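Long-range contact in uncharacterized protein (Bacteroides vulgatus, PDB 4Q88), which is of unknown function but probably acts as a glycoside hydrolase of family 88: residues Y236-A248 / F282-Y296. Sequence-based numbering, arbitrary orientation. Where two conformers were deposited one is given.
Sequences YITRFQTMAKSIA and FLWGINNGLLNADIY
Helix 236-248 passes the C-terminal turns of helix 282-287 at 125°, axes 11.4 Å apart; the closest CA atoms pair Gln241 with Leu291 and Ala244 with Phe282. Phe240 packs its ring against the end of helix 272-287: with CG anti to the backbone N (chi1 180°), its edge meets Gly285 CA, 3.8 Å from Phe240 CE2, where any side chain would collide with Phe240 and Leu291. The Trp284 edge points at the Phe240 face in an offset edge-to-face pair, and the Leu291 side chain runs about at right angles to that of Phe240. Small Ala244 lets large groups close in, its CB 3.6 Å from Leu291 CD2, while Phe282 sets its ring edge against Ala244 O and meets Ile247 CG2. Gln241 extends so that NE2 donates to Leu290 O (2.8 Å, 160°) on an in-plane lone pair. Beside this bond the branched ends of Leu290 and Ile237 cross about at right angles, CD2 to CG2 4.1 Å, an apolar cover. With an alanine here in place of Gln241, Leu290 O would probably lose this donor and the turn its polar tie. A water joins Gln241 O to Tyr296 OH, while the tyrosine ring edge, through CE1, meets Ala248 CB (3.9 Å). Gly289, with positive phi, ends one helix in a Schellman motif and Asn292 caps the next through Ile295 N: a short turn joining helices 272-287 and 293-311 against helix 233-249, consistent with the (alpha/alpha)6 barrel of six-hairpin glycosidases.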
ATOM      1  N   TYR A 236      12.948  -0.061 -11.566  1.00 18.69           N
ATOM      2  CA  TYR A 236      11.841   0.367 -10.712  1.00 20.53           C
ATOM      3  C   TYR A 236      11.419   1.798 -11.016  1.00 18.52           C
ATOM      4  O   TYR A 236      10.230   2.123 -11.058  1.00 17.60           O
ATOM      5  CB  TYR A 236      12.184   0.184  -9.224  1.00 19.16           C
ATOM      6  CG  TYR A 236      12.670  -1.225  -8.849  1.00 20.52           C
ATOM      7  CD1 TYR A 236      12.141  -2.388  -9.440  1.00 20.38           C
ATOM      8  CD2 TYR A 236      13.686  -1.384  -7.895  1.00 21.45           C
ATOM      9  CE1 TYR A 236      12.594  -3.663  -9.080  1.00 20.82           C
ATOM     10  CE2 TYR A 236      14.116  -2.633  -7.493  1.00 20.51           C
ATOM     11  CZ  TYR A 236      13.604  -3.780  -8.100  1.00 22.24           C
ATOM     12  OH  TYR A 236      14.118  -4.993  -7.691  1.00 20.65           O
ATOM     13  N   ILE A 237      12.376   2.686 -11.192  1.00 17.70           N
ATOM     14  CA  ILE A 237      12.059   4.062 -11.577  1.00 18.57           C
ATOM     15  C   ILE A 237      11.261   4.121 -12.886  1.00 18.81           C
ATOM     16  O   ILE A 237      10.259   4.847 -12.993  1.00 17.11           O
ATOM     17  CB  ILE A 237      13.335   4.941 -11.676  1.00 19.09           C
ATOM     18  CG1 ILE A 237      13.873   5.132 -10.287  1.00 19.51           C
ATOM     19  CG2 ILE A 237      13.023   6.289 -12.306  1.00 19.56           C
ATOM     20  CD1 ILE A 237      15.276   5.726 -10.236  1.00 20.73           C
ATOM     21  N   THR A 238      11.669   3.337 -13.873  1.00 18.30           N
ATOM     22  CA  THR A 238      10.990   3.325 -15.142  1.00 17.83           C
ATOM     23  C   THR A 238       9.559   2.803 -14.984  1.00 16.93           C
ATOM     24  O   THR A 238       8.644   3.412 -15.540  1.00 16.62           O
ATOM     25  CB  THR A 238      11.724   2.444 -16.149  1.00 19.11           C
ATOM     26  OG1 THR A 238      12.951   3.083 -16.487  1.00 20.24           O
ATOM     27  CG2 THR A 238      10.913   2.278 -17.384  1.00 19.91           C
ATOM     28  N   ARG A 239       9.389   1.782 -14.159  1.00 16.19           N
ATOM     29  CA  ARG A 239       8.053   1.248 -13.929  1.00 16.23           C
ATOM     30  C   ARG A 239       7.203   2.302 -13.222  1.00 15.70           C
ATOM     31  O   ARG A 239       6.040   2.529 -13.613  1.00 16.30           O
ATOM     32  CB  ARG A 239       8.092  -0.065 -13.171  1.00 16.96           C
ATOM     33  CG  ARG A 239       6.730  -0.645 -12.834  1.00 17.19           C
ATOM     34  CD  ARG A 239       5.897  -0.991 -14.041  1.00 16.79           C
ATOM     35  NE  ARG A 239       6.660  -1.697 -15.063  1.00 17.70           N
ATOM     36  CZ  ARG A 239       7.007  -2.977 -15.022  1.00 18.75           C
ATOM     37  NH1 ARG A 239       6.573  -3.767 -14.062  1.00 19.84           N
ATOM     38  NH2 ARG A 239       7.708  -3.492 -16.019  1.00 21.61           N
ATOM     39  N   PHE A 240       7.753   2.926 -12.183  1.00 16.83           N
ATOM     40  CA  PHE A 240       7.023   3.977 -11.463  1.00 16.38           C
ATOM     41  C   PHE A 240       6.603   5.140 -12.363  1.00 16.93           C
ATOM     42  O   PHE A 240       5.464   5.615 -12.301  1.00 18.02           O
ATOM     43  CB  PHE A 240       7.904   4.463 -10.312  1.00 18.21           C
ATOM     44  CG  PHE A 240       7.292   5.544  -9.496  1.00 18.78           C
ATOM     45  CD1 PHE A 240       6.279   5.263  -8.581  1.00 19.39           C
ATOM     46  CD2 PHE A 240       7.811   6.813  -9.545  1.00 20.81           C
ATOM     47  CE1 PHE A 240       5.746   6.254  -7.759  1.00 19.94           C
ATOM     48  CE2 PHE A 240       7.262   7.821  -8.736  1.00 21.74           C
ATOM     49  CZ  PHE A 240       6.229   7.534  -7.858  1.00 20.99           C
ATOM     50  N   GLN A 241       7.526   5.628 -13.180  1.00 17.32           N
ATOM     51  CA  GLN A 241       7.229   6.735 -14.069  1.00 19.04           C
ATOM     52  C   GLN A 241       6.182   6.377 -15.126  1.00 17.46           C
ATOM     53  O   GLN A 241       5.323   7.204 -15.463  1.00 17.56           O
ATOM     54  CB  GLN A 241       8.494   7.243 -14.724  1.00 19.97           C
ATOM     55  CG  GLN A 241       9.401   7.932 -13.717  1.00 20.40           C
ATOM     56  CD  GLN A 241      10.765   8.257 -14.312  1.00 22.24           C
ATOM     57  OE1 GLN A 241      11.282   7.525 -15.227  1.00 22.38           O
ATOM     58  NE2 GLN A 241      11.399   9.294 -13.774  1.00 22.87           N
ATOM     59  N   THR A 242       6.280   5.166 -15.672  1.00 17.96           N
ATOM     60  CA  THR A 242       5.271   4.715 -16.656  1.00 17.31           C
ATOM     61  C   THR A 242       3.909   4.542 -16.054  1.00 17.25           C
ATOM     62  O   THR A 242       2.895   4.937 -16.648  1.00 18.11           O
ATOM     63  CB  THR A 242       5.726   3.396 -17.241  1.00 18.28           C
ATOM     64  OG1 THR A 242       7.017   3.554 -17.844  1.00 20.44           O
ATOM     65  CG2 THR A 242       4.748   2.897 -18.269  1.00 19.28           C
HETATM   66  N   MSE A 243       3.832   3.950 -14.848  1.00 16.49           N
HETATM   67  CA  MSE A 243       2.557   3.843 -14.187  1.00 15.59           C
HETATM   68  C   MSE A 243       1.983   5.195 -13.878  1.00 16.53           C
HETATM   69  O   MSE A 243       0.785   5.425 -14.012  1.00 16.09           O
HETATM   70  CB  MSE A 243       2.646   3.067 -12.845  1.00 15.50           C
HETATM   71  CG  MSE A 243       3.066   1.623 -13.010  1.00 15.31           C
HETATM   72 SE   MSE A 243       2.824   0.720 -11.275  0.70 19.26          SE
HETATM   73  CE  MSE A 243       0.851   0.744 -11.181  1.00 17.96           C
ATOM     74  N   ALA A 244       2.829   6.146 -13.494  1.00 16.13           N
ATOM     75  CA  ALA A 244       2.340   7.490 -13.186  1.00 16.94           C
ATOM     76  C   ALA A 244       1.595   8.099 -14.381  1.00 16.60           C
ATOM     77  O   ALA A 244       0.503   8.697 -14.229  1.00 16.95           O
ATOM     78  CB  ALA A 244       3.503   8.427 -12.780  1.00 18.80           C
ATOM     79  N   LYS A 245       2.173   7.938 -15.544  1.00 17.26           N
ATOM     80  CA  LYS A 245       1.583   8.470 -16.740  1.00 18.06           C
ATOM     81  C   LYS A 245       0.213   7.731 -17.044  1.00 18.02           C
ATOM     82  O   LYS A 245      -0.808   8.395 -17.403  1.00 16.97           O
ATOM     83  CB  LYS A 245       2.533   8.316 -17.894  1.00 20.22           C
ATOM     84  CG  LYS A 245       2.051   9.025 -19.134  1.00 26.13           C
ATOM     85  CD  LYS A 245       3.140   9.164 -20.183  1.00 31.87           C
ATOM     86  CE  LYS A 245       2.620  10.003 -21.346  1.00 37.89           C
ATOM     87  NZ  LYS A 245       3.577   9.968 -22.492  1.00 40.51           N
ATOM     88  N   SER A 246       0.211   6.400 -16.959  1.00 16.78           N
ATOM     89  CA  SER A 246      -1.023   5.644 -17.244  0.60 17.16           C
ATOM     90  C   SER A 246      -2.136   5.934 -16.239  1.00 18.08           C
ATOM     91  O   SER A 246      -3.374   6.023 -16.584  1.00 18.73           O
ATOM     92  CB  SER A 246      -0.691   4.177 -17.298  0.60 17.46           C
ATOM     93  OG  SER A 246       0.259   3.951 -18.316  0.60 18.31           O
ATOM     94  N   ILE A 247      -1.734   6.042 -14.987  1.00 17.07           N
ATOM     95  CA  ILE A 247      -2.697   6.357 -13.921  1.00 18.09           C
ATOM     96  C   ILE A 247      -3.246   7.784 -14.149  1.00 17.93           C
ATOM     97  O   ILE A 247      -4.456   8.034 -14.054  1.00 17.46           O
ATOM     98  CB  ILE A 247      -2.075   6.185 -12.539  1.00 16.98           C
ATOM     99  CG1 ILE A 247      -1.721   4.721 -12.267  1.00 17.08           C
ATOM    100  CG2 ILE A 247      -2.978   6.780 -11.486  1.00 17.51           C
ATOM    101  CD1 ILE A 247      -0.731   4.561 -11.119  1.00 17.64           C
ATOM    102  N   ALA A 248      -2.363   8.750 -14.381  1.00 17.45           N
ATOM    103  CA  ALA A 248      -2.832  10.110 -14.595  1.00 17.96           C
ATOM    104  C   ALA A 248      -3.919  10.228 -15.692  1.00 19.13           C
ATOM    105  O   ALA A 248      -4.958  10.923 -15.534  1.00 20.01           O
ATOM    106  CB  ALA A 248      -1.662  11.037 -14.877  1.00 18.27           C
ATOM    107  N   PHE A 282       1.938   9.920  -6.285  1.00 18.68           N
ATOM    108  CA  PHE A 282       2.215  11.086  -7.127  1.00 18.65           C
ATOM    109  C   PHE A 282       2.945  12.165  -6.291  1.00 19.34           C
ATOM    110  O   PHE A 282       3.925  12.729  -6.715  1.00 19.59           O
ATOM    111  CB  PHE A 282       0.914  11.674  -7.668  1.00 19.45           C
ATOM    112  CG  PHE A 282       0.323  10.901  -8.838  1.00 18.34           C
ATOM    113  CD1 PHE A 282       0.995  10.840 -10.016  1.00 19.87           C
ATOM    114  CD2 PHE A 282      -0.922  10.339  -8.764  1.00 18.82           C
ATOM    115  CE1 PHE A 282       0.473  10.198 -11.121  1.00 19.74           C
ATOM    116  CE2 PHE A 282      -1.468   9.722  -9.882  1.00 18.45           C
ATOM    117  CZ  PHE A 282      -0.757   9.624 -11.040  1.00 18.68           C
ATOM    118  N   LEU A 283       2.451  12.404  -5.083  1.00 19.25           N
ATOM    119  CA  LEU A 283       3.088  13.419  -4.207  1.00 19.74           C
ATOM    120  C   LEU A 283       4.541  12.999  -3.904  1.00 19.13           C
ATOM    121  O   LEU A 283       5.456  13.831  -3.992  1.00 21.04           O
ATOM    122  CB  LEU A 283       2.272  13.592  -2.943  1.00 20.23           C
ATOM    123  CG  LEU A 283       0.941  14.316  -3.089  1.00 20.98           C
ATOM    124  CD1 LEU A 283       0.131  14.047  -1.826  1.00 21.62           C
ATOM    125  CD2 LEU A 283       1.135  15.818  -3.365  1.00 23.88           C
ATOM    126  N   TRP A 284       4.761  11.734  -3.531  1.00 19.07           N
ATOM    127  CA  TRP A 284       6.121  11.223  -3.241  1.00 19.91           C
ATOM    128  C   TRP A 284       7.044  11.415  -4.468  1.00 20.19           C
ATOM    129  O   TRP A 284       8.192  11.929  -4.369  1.00 21.70           O
ATOM    130  CB  TRP A 284       6.105   9.742  -2.781  1.00 20.64           C
ATOM    131  CG  TRP A 284       7.464   9.321  -2.426  1.00 20.39           C
ATOM    132  CD1 TRP A 284       8.080   9.507  -1.228  1.00 22.31           C
ATOM    133  CD2 TRP A 284       8.438   8.756  -3.302  1.00 21.01           C
ATOM    134  NE1 TRP A 284       9.370   9.043  -1.283  1.00 22.90           N
ATOM    135  CE2 TRP A 284       9.636   8.647  -2.566  1.00 21.87           C
ATOM    136  CE3 TRP A 284       8.442   8.414  -4.669  1.00 21.24           C
ATOM    137  CZ2 TRP A 284      10.807   8.142  -3.124  1.00 24.68           C
ATOM    138  CZ3 TRP A 284       9.628   7.886  -5.215  1.00 22.13           C
ATOM    139  CH2 TRP A 284      10.773   7.785  -4.448  1.00 22.54           C
ATOM    140  N   GLY A 285       6.528  11.008  -5.628  1.00 20.52           N
ATOM    141  CA  GLY A 285       7.264  11.146  -6.891  1.00 22.18           C
ATOM    142  C   GLY A 285       7.656  12.580  -7.230  1.00 21.40           C
ATOM    143  O   GLY A 285       8.771  12.826  -7.651  1.00 22.23           O
ATOM    144  N   ILE A 286       6.771  13.522  -6.999  1.00 21.74           N
ATOM    145  CA  ILE A 286       7.059  14.926  -7.275  1.00 21.52           C
ATOM    146  C   ILE A 286       8.069  15.411  -6.226  1.00 23.44           C
ATOM    147  O   ILE A 286       9.087  16.031  -6.568  1.00 22.93           O
ATOM    148  CB  ILE A 286       5.760  15.764  -7.220  1.00 23.01           C
ATOM    149  CG1 ILE A 286       4.803  15.411  -8.386  1.00 23.04           C
ATOM    150  CG2 ILE A 286       6.091  17.262  -7.226  1.00 25.38           C
ATOM    151  CD1 ILE A 286       3.429  16.064  -8.209  1.00 23.16           C
ATOM    152  N   ASN A 287       7.814  15.078  -4.952  1.00 21.34           N
ATOM    153  CA  ASN A 287       8.692  15.515  -3.848  1.00 21.94           C
ATOM    154  C   ASN A 287      10.105  14.975  -3.971  1.00 22.19           C
ATOM    155  O   ASN A 287      11.069  15.591  -3.449  1.00 22.91           O
ATOM    156  CB  ASN A 287       8.102  15.057  -2.518  1.00 22.31           C
ATOM    157  CG  ASN A 287       6.886  15.847  -2.130  1.00 23.03           C
ATOM    158  OD1 ASN A 287       6.631  16.909  -2.688  1.00 23.26           O
ATOM    159  ND2 ASN A 287       6.099  15.313  -1.207  1.00 23.19           N
ATOM    160  N   ASN A 288      10.256  13.839  -4.626  1.00 20.93           N
ATOM    161  CA  ASN A 288      11.535  13.172  -4.717  1.00 23.06           C
ATOM    162  C   ASN A 288      12.185  13.236  -6.084  1.00 24.86           C
ATOM    163  O   ASN A 288      13.168  12.491  -6.360  1.00 26.45           O
ATOM    164  CB  ASN A 288      11.454  11.780  -4.151  1.00 23.21           C
ATOM    165  CG  ASN A 288      11.301  11.785  -2.631  1.00 23.96           C
ATOM    166  OD1 ASN A 288      12.296  11.779  -1.878  1.00 25.38           O
ATOM    167  ND2 ASN A 288      10.071  11.871  -2.157  1.00 23.01           N
ATOM    168  N   GLY A 289      11.658  14.102  -6.941  1.00 24.18           N
ATOM    169  CA  GLY A 289      12.295  14.416  -8.213  1.00 26.46           C
ATOM    170  C   GLY A 289      12.223  13.407  -9.355  1.00 28.41           C
ATOM    171  O   GLY A 289      12.976  13.520 -10.325  1.00 29.09           O
ATOM    172  N   LEU A 290      11.268  12.476  -9.280  1.00 25.48           N
ATOM    173  CA  LEU A 290      11.086  11.428 -10.271  1.00 26.34           C
ATOM    174  C   LEU A 290       9.893  11.672 -11.186  1.00 26.40           C
ATOM    175  O   LEU A 290       9.793  11.055 -12.264  1.00 26.98           O
ATOM    176  CB  LEU A 290      10.932  10.074  -9.542  1.00 26.54           C
ATOM    177  CG  LEU A 290      12.173   9.550  -8.841  1.00 29.53           C
ATOM    178  CD1 LEU A 290      11.822   8.158  -8.339  1.00 31.97           C
ATOM    179  CD2 LEU A 290      13.394   9.480  -9.768  1.00 30.46           C
ATOM    180  N   LEU A 291       9.025  12.621 -10.799  1.00 23.29           N
ATOM    181  CA  LEU A 291       7.909  13.049 -11.612  1.00 25.23           C
ATOM    182  C   LEU A 291       7.896  14.549 -11.761  1.00 24.56           C
ATOM    183  O   LEU A 291       8.075  15.292 -10.763  1.00 26.06           O
ATOM    184  CB  LEU A 291       6.596  12.618 -10.952  1.00 25.64           C
ATOM    185  CG  LEU A 291       6.403  11.159 -10.658  1.00 25.42           C
ATOM    186  CD1 LEU A 291       5.076  10.977  -9.942  1.00 24.85           C
ATOM    187  CD2 LEU A 291       6.426  10.343 -11.955  1.00 27.41           C
ATOM    188  N   ASN A 292       7.700  14.996 -12.993  1.00 25.60           N
ATOM    189  CA  ASN A 292       7.699  16.400 -13.314  1.00 28.25           C
ATOM    190  C   ASN A 292       6.583  17.151 -12.569  1.00 28.50           C
ATOM    191  O   ASN A 292       5.390  16.809 -12.686  1.00 26.91           O
ATOM    192  CB  ASN A 292       7.573  16.615 -14.835  1.00 29.88           C
ATOM    193  CG  ASN A 292       7.556  18.074 -15.207  1.00 35.93           C
ATOM    194  OD1 ASN A 292       6.539  18.750 -15.106  1.00 36.42           O
ATOM    195  ND2 ASN A 292       8.721  18.589 -15.610  1.00 42.07           N
ATOM    196  N   ALA A 293       6.967  18.161 -11.794  1.00 26.21           N
ATOM    197  CA  ALA A 293       5.987  18.900 -10.976  1.00 26.98           C
ATOM    198  C   ALA A 293       4.891  19.602 -11.770  1.00 28.04           C
ATOM    199  O   ALA A 293       3.759  19.670 -11.328  1.00 30.94           O
ATOM    200  CB  ALA A 293       6.704  19.911 -10.046  1.00 29.32           C
ATOM    201  N   ASP A 294       5.216  20.190 -12.920  1.00 28.73           N
ATOM    202  CA  ASP A 294       4.236  20.915 -13.679  1.00 29.38           C
ATOM    203  C   ASP A 294       3.203  19.951 -14.299  1.00 28.09           C
ATOM    204  O   ASP A 294       2.022  20.249 -14.322  1.00 28.66           O
ATOM    205  CB  ASP A 294       4.925  21.737 -14.768  1.00 33.02           C
ATOM    206  CG  ASP A 294       5.775  22.870 -14.190  1.00 38.53           C
ATOM    207  OD1 ASP A 294       5.407  23.441 -13.130  1.00 40.80           O
ATOM    208  OD2 ASP A 294       6.812  23.177 -14.805  1.00 48.89           O
ATOM    209  N   ILE A 295       3.657  18.797 -14.762  1.00 28.73           N
ATOM    210  CA  ILE A 295       2.758  17.813 -15.360  1.00 28.01           C
ATOM    211  C   ILE A 295       1.846  17.185 -14.300  1.00 25.88           C
ATOM    212  O   ILE A 295       0.640  17.086 -14.492  1.00 29.50           O
ATOM    213  CB  ILE A 295       3.558  16.716 -16.088  1.00 28.99           C
ATOM    214  CG1 ILE A 295       4.196  17.322 -17.332  1.00 33.48           C
ATOM    215  CG2 ILE A 295       2.641  15.525 -16.428  1.00 30.66           C
ATOM    216  CD1 ILE A 295       5.196  16.404 -18.002  1.00 35.65           C
ATOM    217  N   TYR A 296       2.411  16.788 -13.183  1.00 23.84           N
ATOM    218  CA  TYR A 296       1.649  16.016 -12.196  1.00 23.99           C
ATOM    219  C   TYR A 296       1.008  16.832 -11.100  1.00 27.13           C
ATOM    220  O   TYR A 296       0.167  16.301 -10.405  1.00 25.31           O
ATOM    221  CB  TYR A 296       2.461  14.876 -11.619  1.00 23.29           C
ATOM    222  CG  TYR A 296       2.744  13.845 -12.683  1.00 23.38           C
ATOM    223  CD1 TYR A 296       1.755  12.956 -13.086  1.00 21.61           C
ATOM    224  CD2 TYR A 296       3.949  13.803 -13.329  1.00 23.66           C
ATOM    225  CE1 TYR A 296       1.975  12.058 -14.118  1.00 23.42           C
ATOM    226  CE2 TYR A 296       4.196  12.887 -14.336  1.00 23.56           C
ATOM    227  CZ  TYR A 296       3.175  12.019 -14.733  1.00 23.68           C
ATOM    228  OH  TYR A 296       3.437  11.121 -15.707  1.00 23.93           O
TER
HETATM  229  O   HOH W   1       5.883   9.955 -15.719  1.00 30.38           O